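Local coordinates for single-stranded DNA-binding protein (Mycobacterium smegmatis, PDB 5GQO), which probably binds single-stranded DNA through an OB fold, as other proteins of its family do, and assembles as a tetramer, at residues Pro38-Phe43 against Glu47-Arg52; Gly80-Gly85 against Thr123-Asp128; Gly93-Val98 against Leu129-Ala134. One frame throughout, in Å; residues are numbered along the deposited sequence.

Contact 1: residues Pro38-Phe43 against Glu47-Arg52; sequences PVRLRF and ELYKFR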
loop_
_atom_site.group_PDB
_atom_site.type_symbol
_atom_site.label_atom_id
_atom_site.label_comp_id
_atom_site.label_asym_id
_atom_site.label_seq_id
_atom_site.Cartn_x
_atom_site.Cartn_y
_atom_site.Cartn_z
ATOM N N PRO B 38 -16.398 18.689 -7.042
ATOM C CA PRO B 38 -16.063 18.743 -5.653
ATOM C C PRO B 38 -16.872 19.778 -4.867
ATOM O O PRO B 38 -17.352 20.757 -5.418
ATOM C CB PRO B 38 -14.598 19.104 -5.671
ATOM C CG PRO B 38 -14.093 18.578 -6.957
ATOM C CD PRO B 38 -15.219 18.789 -7.915
ATOM N N VAL B 39 -16.969 19.534 -3.572
ATOM C CA VAL B 39 -17.765 20.294 -2.647
ATOM C C VAL B 39 -16.826 20.913 -1.608
ATOM O O VAL B 39 -15.992 20.210 -1.058
ATOM C CB VAL B 39 -18.781 19.323 -1.990
ATOM C CG1 VAL B 39 -19.376 19.888 -0.709
ATOM C CG2 VAL B 39 -19.870 18.974 -3.004
ATOM N N ARG B 40 -16.901 22.230 -1.421
ATOM C CA ARG B 40 -16.161 22.895 -0.382
ATOM C C ARG B 40 -17.062 23.118 0.840
ATOM O O ARG B 40 -18.245 23.398 0.713
ATOM C CB ARG B 40 -15.626 24.231 -0.826
ATOM C CG ARG B 40 -14.827 24.887 0.316
ATOM C CD ARG B 40 -14.207 26.234 0.008
ATOM N NE ARG B 40 -13.949 26.372 -1.420
ATOM C CZ ARG B 40 -13.085 25.638 -2.125
ATOM N NH1 ARG B 40 -12.980 25.856 -3.424
ATOM N NH2 ARG B 40 -12.345 24.681 -1.556
ATOM N N LEU B 41 -16.473 22.965 2.014
ATOM C CA LEU B 41 -17.116 23.240 3.280
ATOM C C LEU B 41 -16.089 23.892 4.197
ATOM O O LEU B 41 -14.922 23.451 4.240
ATOM C CB LEU B 41 -17.640 21.951 3.871
ATOM C CG LEU B 41 -18.748 21.313 3.043
ATOM C CD1 LEU B 41 -19.073 19.935 3.608
ATOM C CD2 LEU B 41 -19.996 22.191 3.019
ATOM N N ARG B 42 -16.494 24.986 4.860
ATOM C CA ARG B 42 -15.617 25.677 5.818
ATOM C C ARG B 42 -16.083 25.509 7.269
ATOM O O ARG B 42 -17.298 25.377 7.548
ATOM C CB ARG B 42 -15.451 27.142 5.457
ATOM C CG ARG B 42 -14.640 27.353 4.194
ATOM C CD ARG B 42 -14.545 28.806 3.801
ATOM N NE ARG B 42 -14.056 28.879 2.422
ATOM C CZ ARG B 42 -14.450 29.783 1.528
ATOM N NH1 ARG B 42 -15.344 30.718 1.853
ATOM N NH2 ARG B 42 -13.957 29.756 0.294
ATOM N N PHE B 43 -15.092 25.428 8.169
ATOM C CA PHE B 43 -15.300 25.244 9.624
ATOM C C PHE B 43 -14.344 26.115 10.432
ATOM O O PHE B 43 -13.213 25.714 10.673
ATOM C CB PHE B 43 -15.133 23.774 10.006
ATOM C CG PHE B 43 -16.046 22.861 9.259
ATOM C CD1 PHE B 43 -17.403 22.866 9.530
ATOM C CD2 PHE B 43 -15.554 22.010 8.267
ATOM C CE1 PHE B 43 -18.275 22.037 8.835
ATOM C CE2 PHE B 43 -16.410 21.170 7.573
ATOM C CZ PHE B 43 -17.781 21.186 7.851
ATOM N N GLU B 47 -10.714 24.032 6.171
ATOM C CA GLU B 47 -11.411 23.870 4.903
ATOM C C GLU B 47 -11.423 22.407 4.496
ATOM O O GLU B 47 -10.397 21.729 4.596
ATOM C CB GLU B 47 -10.663 24.656 3.847
ATOM C CG GLU B 47 -11.501 25.154 2.664
ATOM C CD GLU B 47 -10.643 25.935 1.664
ATOM O OE1 GLU B 47 -9.834 26.770 2.123
ATOM O OE2 GLU B 47 -10.722 25.689 0.434
ATOM N N LEU B 48 -12.568 21.946 4.023
ATOM C CA LEU B 48 -12.704 20.628 3.482
ATOM C C LEU B 48 -13.053 20.735 2.002
ATOM O O LEU B 48 -13.938 21.511 1.625
ATOM C CB LEU B 48 -13.842 19.877 4.172
ATOM C CG LEU B 48 -14.217 18.501 3.569
ATOM C CD1 LEU B 48 -13.039 17.550 3.680
ATOM C CD2 LEU B 48 -15.437 17.937 4.255
ATOM N N TYR B 49 -12.421 19.888 1.194
ATOM C CA TYR B 49 -12.765 19.754 -0.196
ATOM C C TYR B 49 -12.858 18.298 -0.482
ATOM O O TYR B 49 -11.916 17.537 -0.302
ATOM C CB TYR B 49 -11.677 20.376 -1.008
ATOM C CG TYR B 49 -12.057 20.733 -2.404
ATOM C CD1 TYR B 49 -12.976 21.737 -2.651
ATOM C CD2 TYR B 49 -11.448 20.112 -3.495
ATOM C CE1 TYR B 49 -13.301 22.089 -3.948
ATOM C CE2 TYR B 49 -11.758 20.455 -4.783
ATOM C CZ TYR B 49 -12.689 21.443 -5.008
ATOM O OH TYR B 49 -12.998 21.811 -6.290
ATOM N N LYS B 50 -14.021 17.880 -0.921
ATOM C CA LYS B 50 -14.283 16.500 -1.019
ATOM C C LYS B 50 -14.971 16.135 -2.313
ATOM O O LYS B 50 -15.696 16.927 -2.907
ATOM C CB LYS B 50 -15.113 16.074 0.163
ATOM C CG LYS B 50 -16.483 16.667 0.250
ATOM C CD LYS B 50 -17.332 15.871 1.221
ATOM C CE LYS B 50 -18.064 14.718 0.546
ATOM N NZ LYS B 50 -18.836 13.873 1.509
ATOM N N PHE B 51 -14.757 14.908 -2.752
ATOM C CA PHE B 51 -15.196 14.521 -4.072
ATOM C C PHE B 51 -15.134 13.049 -4.182
ATOM O O PHE B 51 -14.583 12.353 -3.320
ATOM C CB PHE B 51 -14.311 15.222 -5.140
ATOM C CG PHE B 51 -12.815 15.110 -4.905
ATOM C CD1 PHE B 51 -12.132 14.050 -5.395
ATOM C CD2 PHE B 51 -12.123 16.043 -4.194
ATOM C CE1 PHE B 51 -10.760 13.890 -5.174
ATOM C CE2 PHE B 51 -10.739 15.920 -3.991
ATOM C CZ PHE B 51 -10.065 14.824 -4.462
ATOM N N ARG B 52 -15.677 12.542 -5.271
ATOM C CA ARG B 52 -15.765 11.103 -5.469
ATOM C C ARG B 52 -14.744 10.675 -6.519
ATOM O O ARG B 52 -14.512 11.399 -7.484
ATOM C CB ARG B 52 -17.158 10.858 -5.973
ATOM C CG ARG B 52 -17.738 9.494 -5.705
ATOM C CD ARG B 52 -18.850 9.587 -4.707
ATOM N NE ARG B 52 -18.645 8.521 -3.755
ATOM C CZ ARG B 52 -18.911 7.250 -4.016
ATOM N NH1 ARG B 52 -18.688 6.330 -3.075
ATOM N NH2 ARG B 52 -19.416 6.900 -5.206
#

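Contact 2: residues Gly80-Gly85 against Thr123-Asp128; sequences GNLARG and TAVGPD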
loop_
_atom_site.group_PDB
_atom_site.type_symbol
_atom_site.label_atom_id
_atom_site.label_comp_id
_atom_site.label_asym_id
_atom_site.label_seq_id
_atom_site.Cartn_x
_atom_site.Cartn_y
_atom_site.Cartn_z
ATOM N N GLY B 80 -7.140 21.554 4.681
ATOM C CA GLY B 80 -5.967 22.416 4.831
ATOM C C GLY B 80 -5.369 22.855 3.517
ATOM O O GLY B 80 -6.087 23.130 2.525
ATOM N N ASN B 81 -4.049 22.894 3.495
ATOM C CA ASN B 81 -3.343 23.184 2.284
ATOM C C ASN B 81 -3.688 22.226 1.110
ATOM O O ASN B 81 -3.636 22.634 -0.061
ATOM C CB ASN B 81 -1.863 23.147 2.601
ATOM C CG ASN B 81 -1.416 24.385 3.352
ATOM O OD1 ASN B 81 -1.896 25.495 3.101
ATOM N ND2 ASN B 81 -0.493 24.212 4.262
ATOM N N LEU B 82 -4.026 20.974 1.438
ATOM C CA LEU B 82 -4.355 20.016 0.440
ATOM C C LEU B 82 -5.688 20.370 -0.176
ATOM O O LEU B 82 -5.861 20.255 -1.380
ATOM C CB LEU B 82 -4.366 18.592 1.000
ATOM C CG LEU B 82 -4.691 17.501 -0.020
ATOM C CD1 LEU B 82 -3.688 17.502 -1.148
ATOM C CD2 LEU B 82 -4.674 16.139 0.663
ATOM N N ALA B 83 -6.631 20.825 0.628
ATOM C CA ALA B 83 -7.909 21.296 0.080
ATOM C C ALA B 83 -7.697 22.465 -0.874
ATOM O O ALA B 83 -8.366 22.574 -1.894
ATOM C CB ALA B 83 -8.815 21.720 1.203
ATOM N N ARG B 84 -6.780 23.351 -0.517
ATOM C CA ARG B 84 -6.478 24.514 -1.355
ATOM C C ARG B 84 -5.838 24.146 -2.688
ATOM O O ARG B 84 -6.355 24.524 -3.743
ATOM C CB ARG B 84 -5.676 25.583 -0.587
ATOM C CG ARG B 84 -6.612 26.486 0.238
ATOM C CD ARG B 84 -5.934 27.637 0.978
ATOM N NE ARG B 84 -5.145 27.186 2.135
ATOM C CZ ARG B 84 -5.665 26.722 3.282
ATOM N NH1 ARG B 84 -6.986 26.627 3.475
ATOM N NH2 ARG B 84 -4.844 26.352 4.261
ATOM N N GLY B 85 -4.745 23.393 -2.650
ATOM C CA GLY B 85 -4.100 22.905 -3.871
ATOM C C GLY B 85 -5.070 22.195 -4.790
ATOM O O GLY B 85 -5.065 22.410 -6.010
ATOM N N THR B 123 -3.781 12.613 2.241
ATOM C CA THR B 123 -2.524 13.221 2.648
ATOM C C THR B 123 -1.787 13.860 1.468
ATOM O O THR B 123 -1.056 14.803 1.638
ATOM C CB THR B 123 -1.650 12.035 3.183
ATOM O OG1 THR B 123 -1.838 11.926 4.587
ATOM C CG2 THR B 123 -0.145 12.152 2.875
ATOM N N ALA B 124 -1.919 13.278 0.282
ATOM C CA ALA B 124 -1.334 13.829 -0.922
ATOM C C ALA B 124 -2.247 13.475 -2.080
ATOM O O ALA B 124 -2.809 12.394 -2.129
ATOM C CB ALA B 124 0.043 13.269 -1.144
ATOM N N VAL B 125 -2.486 14.442 -2.943
ATOM C CA VAL B 125 -3.253 14.240 -4.117
ATOM C C VAL B 125 -2.516 14.962 -5.218
ATOM O O VAL B 125 -1.944 16.021 -5.010
ATOM C CB VAL B 125 -4.640 14.857 -4.002
ATOM C CG1 VAL B 125 -5.451 14.627 -5.287
ATOM C CG2 VAL B 125 -5.384 14.266 -2.849
ATOM N N GLY B 126 -2.532 14.388 -6.396
ATOM C CA GLY B 126 -1.925 15.024 -7.540
ATOM C C GLY B 126 -2.645 14.527 -8.759
ATOM O O GLY B 126 -3.309 13.495 -8.702
ATOM N N PRO B 127 -2.506 15.236 -9.880
ATOM C CA PRO B 127 -2.923 14.728 -11.169
ATOM C C PRO B 127 -2.012 13.525 -11.589
ATOM O O PRO B 127 -0.865 13.447 -11.176
ATOM C CB PRO B 127 -2.711 15.936 -12.067
ATOM C CG PRO B 127 -1.568 16.643 -11.472
ATOM C CD PRO B 127 -1.794 16.509 -10.012
ATOM N N ASP B 128 -2.525 12.613 -12.389
ATOM C CA ASP B 128 -1.751 11.428 -12.831
ATOM C C ASP B 128 -1.027 11.825 -14.083
ATOM O O ASP B 128 -1.662 11.944 -15.126
ATOM C CB ASP B 128 -2.701 10.249 -13.109
ATOM C CG ASP B 128 -1.981 8.959 -13.539
ATOM O OD1 ASP B 128 -0.747 8.942 -13.678
ATOM O OD2 ASP B 128 -2.676 7.925 -13.712
#

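Contact 3: residues Gly93-Val98 against Leu129-Ala134; sequences GDSVVV and LSRCIA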
loop_
_atom_site.group_PDB
_atom_site.type_symbol
_atom_site.label_atom_id
_atom_site.label_comp_id
_atom_site.label_asym_id
_atom_site.label_seq_id
_atom_site.Cartn_x
_atom_site.Cartn_y
_atom_site.Cartn_z
ATOM N N GLY B 93 -13.764 14.901 -13.829
ATOM C CA GLY B 93 -13.150 14.329 -15.002
ATOM C C GLY B 93 -11.629 14.186 -14.882
ATOM O O GLY B 93 -11.048 13.384 -15.582
ATOM N N ASP B 94 -10.963 14.955 -14.031
ATOM C CA ASP B 94 -9.506 14.913 -14.035
ATOM C C ASP B 94 -9.012 13.582 -13.463
ATOM O O ASP B 94 -9.643 12.932 -12.589
ATOM C CB ASP B 94 -8.867 16.046 -13.217
ATOM C CG ASP B 94 -9.038 17.433 -13.842
ATOM O OD1 ASP B 94 -9.223 17.529 -15.050
ATOM O OD2 ASP B 94 -8.995 18.436 -13.079
ATOM N N SER B 95 -7.861 13.190 -13.975
ATOM C CA SER B 95 -7.208 11.977 -13.551
ATOM C C SER B 95 -6.522 12.323 -12.255
ATOM O O SER B 95 -6.061 13.431 -12.143
ATOM C CB SER B 95 -6.181 11.587 -14.600
ATOM O OG SER B 95 -5.057 12.437 -14.416
ATOM N N VAL B 96 -6.487 11.408 -11.282
ATOM C CA VAL B 96 -5.905 11.681 -9.963
ATOM C C VAL B 96 -5.117 10.535 -9.389
ATOM O O VAL B 96 -5.460 9.362 -9.591
ATOM C CB VAL B 96 -6.951 11.862 -8.812
ATOM C CG1 VAL B 96 -6.922 13.216 -8.239
ATOM C CG2 VAL B 96 -8.345 11.458 -9.209
ATOM N N VAL B 97 -4.136 10.897 -8.567
ATOM C CA VAL B 97 -3.434 9.974 -7.677
ATOM C C VAL B 97 -3.801 10.437 -6.282
ATOM O O VAL B 97 -3.598 11.607 -5.970
ATOM C CB VAL B 97 -1.925 10.096 -7.855
ATOM C CG1 VAL B 97 -1.174 9.172 -6.916
ATOM C CG2 VAL B 97 -1.567 9.728 -9.263
ATOM N N VAL B 98 -4.334 9.543 -5.462
ATOM C CA VAL B 98 -4.726 9.878 -4.096
ATOM C C VAL B 98 -4.036 8.939 -3.091
ATOM O O VAL B 98 -4.142 7.700 -3.193
ATOM C CB VAL B 98 -6.223 9.700 -3.895
ATOM C CG1 VAL B 98 -6.576 9.965 -2.461
ATOM C CG2 VAL B 98 -6.991 10.623 -4.810
ATOM N N LEU B 129 0.290 12.033 -13.972
ATOM C CA LEU B 129 1.124 12.433 -15.107
ATOM C C LEU B 129 1.369 11.340 -16.160
ATOM O O LEU B 129 2.016 11.610 -17.167
ATOM C CB LEU B 129 2.479 12.999 -14.637
ATOM C CG LEU B 129 2.399 14.243 -13.729
ATOM C CD1 LEU B 129 3.774 14.723 -13.244
ATOM C CD2 LEU B 129 1.687 15.358 -14.464
ATOM N N SER B 130 0.798 10.157 -15.991
ATOM C CA SER B 130 0.778 9.184 -17.104
ATOM C C SER B 130 -0.302 9.531 -18.108
ATOM O O SER B 130 -0.291 9.043 -19.212
ATOM C CB SER B 130 0.574 7.749 -16.613
ATOM O OG SER B 130 -0.719 7.570 -16.103
ATOM N N ARG B 131 -1.224 10.396 -17.718
ATOM C CA ARG B 131 -2.384 10.684 -18.525
ATOM C C ARG B 131 -2.560 12.177 -18.795
ATOM O O ARG B 131 -3.571 12.584 -19.401
ATOM C CB ARG B 131 -3.628 10.128 -17.813
ATOM C CG ARG B 131 -3.734 8.620 -17.860
ATOM C CD ARG B 131 -5.019 8.135 -17.259
ATOM N NE ARG B 131 -4.863 8.088 -15.819
ATOM C CZ ARG B 131 -5.883 8.134 -14.963
ATOM N NH1 ARG B 131 -7.153 8.268 -15.404
ATOM N NH2 ARG B 131 -5.632 8.098 -13.630
ATOM N N CYS B 132 -1.585 12.999 -18.409
ATOM C CA CYS B 132 -1.717 14.446 -18.544
ATOM C C CYS B 132 -0.382 15.138 -18.314
ATOM O O CYS B 132 0.632 14.488 -18.085
ATOM C CB CYS B 132 -2.790 14.967 -17.566
ATOM S SG CYS B 132 -2.289 15.048 -15.821
ATOM N N ILE B 133 -0.393 16.469 -18.355
ATOM C CA ILE B 133 0.767 17.306 -18.052
ATOM C C ILE B 133 0.341 18.312 -16.966
ATOM O O ILE B 133 -0.812 18.724 -16.892
ATOM C CB ILE B 133 1.139 18.123 -19.299
ATOM C CG1 ILE B 133 1.486 17.211 -20.477
ATOM C CG2 ILE B 133 2.256 19.118 -19.028
ATOM C CD1 ILE B 133 2.928 16.814 -20.567
ATOM N N ALA B 134 1.287 18.776 -16.172
ATOM C CA ALA B 134 1.007 19.776 -15.167
ATOM C C ALA B 134 2.088 20.833 -15.115
ATOM O O ALA B 134 3.301 20.539 -15.047
ATOM C CB ALA B 134 0.872 19.127 -13.812
#

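Contact 1: residues Pro38-Phe43 against Glu47-Arg52
Arg-40 and Glu-47, on neighbouring strands of a beta hairpin, form a salt bridge of 2.8 Å from NH2 to OE2. The arginine runs straight to CD and then bends at chi3 (-27°), which turns its guanidinium toward the side chains of the partner strand. There it meets the carboxylate with the planes 87° apart, yet lies within 10° of parallel to the Tyr-49 ring, Arg-40 NH2 coming obliquely to CD1 at 3.2 Å. Arg-40 and Tyr-49 form a non-hydrogen-bonded pair, and the salt bridge reaches diagonally from it to Glu-47. Pro-38 lies over one face of the tyrosine ring, although the closest carbon approach is doubtfully short, and its CG reaches CB of Phe-51 at 3.8 Å. The other face of the hairpin is mostly aliphatic: Leu-41 and Leu-48 lie side by side, CD1 to CD2 4.2 Å, the Lys-50 chain passes Val-39, and the Phe-43 ring presents its edge to Leu-48. Ladder bonds hold the register, among them Leu-48 N to Leu-41 O at 2.8 Å. Pro-38 is a known calcium-binding residue, though no calcium is bound here. Helix 80-89 packs on Tyr-49 and Phe-51, and strand 73-79 pairs with the far edge of strand 46-55.

Contact 2: residues Gly80-Gly85 against Thr123-Asp128
Gly-85 N bonds Asn-81 O at 2.9 Å in the helical turn that presents Leu-82 to Thr-123 and Val-125. No polar bond crosses to the strand, and the contact is an instance of one leucine doing the work of a whole interface. Its CG stands anti to the backbone N (chi1 -179°), which extends the fork away from the helix so that the two methyls part along the strand. Leu-82 CD1 rests against the backbone N of Val-125 at 3.7 Å and against its CB at 4.0 Å. Leu-82 CD2 lies 3.8 Å from Thr-123 C. The two side chains, Leu-82 and Val-125, meet at about a right angle, and CG2 of the valine touches both leucine methyls. On another side of the helix, Arg-84 turns back over its own first turn: Gly-80 O sits over one face of the guanidinium, NH2 gives a long 3.3 Å bond to Asn-81 OD1, and NH1 joins Glu-47 in a salt bridge. Val-125 also packs on Leu-90 and Val-96, and its backbone bonds to the second subunit. Thr-123 and Ala-124 both face Val-99 in a classic beta bulge, beside the helix that in an OB fold follows the third barrel strand and packs against the end of the barrel.

Contact 3: residues Gly93-Val98 against Leu129-Ala134
Ser-95 and Arg-131 make the close part of this contact, the CB of the serine lying 3.4 Å above the centre of the guanidinium plane. Ser-95 CB is 3.5 Å from CZ and 3.6 Å from NH1 of Arg-131, so the flat group is covered on that face by a methylene and not by another charge. The arginine chain leaves its backbone with CG anti to the carbonyl carbon (chi1 -73°), runs on extended, and bends at chi3 (-82°) to lay the guanidinium across strand 95-105. What holds it there is a set of polar partners: NH2 is shared between a salt bridge to Asp-128 OD2 and a hydrogen bond to Gly-32 O, and NH1 bonds Asn-33 OD1. The serine is fixed as well, its OG, placed between the backbone N and the carbonyl carbon, being bonded to Asp-128 N. One aspartate thus holds both sides of the contact, its carboxylate taking the arginine and its backbone N-H the serine hydroxyl.

Around this centre the fit slackens. Cys-132 SG stays 4.1 Å from Ser-95 OG, and Arg-131 NH2 is equally far from Val-96 N, neither pair being a bond. Towards solvent the chain at Arg-131 is partly exposed, whereas Ser-95, Val-96 and Cys-132 are buried. Beyond Cys-132 the chain leaves its own barrel: Ile-133 joins an antiparallel ladder with a strand of the second subunit, and Ala-134 N bonds Ser-89 OG there. A barrel strand that holds the root of a tail reaching across the interface is consistent with the inter-subunit clamp of mycobacterial single-stranded DNA-binding proteins.

Overall arrangement
The three contacts show how chemistry follows position in one small barrel. Contact 1 is partly exposed, built on a regular antiparallel ladder with a charged and aromatic face. Contact 2 is buried and almost wholly apolar, and contact 3 is largely buried and sets a methylene against a guanidinium whose polar partners lie outside the two segments. Contacts 1 and 2 meet where Tyr-49 packs on Ala-83. Contacts 2 and 3 share neighbouring strands, 95-105 and 124-126, through Gly-126 and Val-97, and both touch the second subunit, which contact 1 does not. Contacts 1 and 3 lie about 20 Å apart, centre to centre, on opposite sides of the chain's centre.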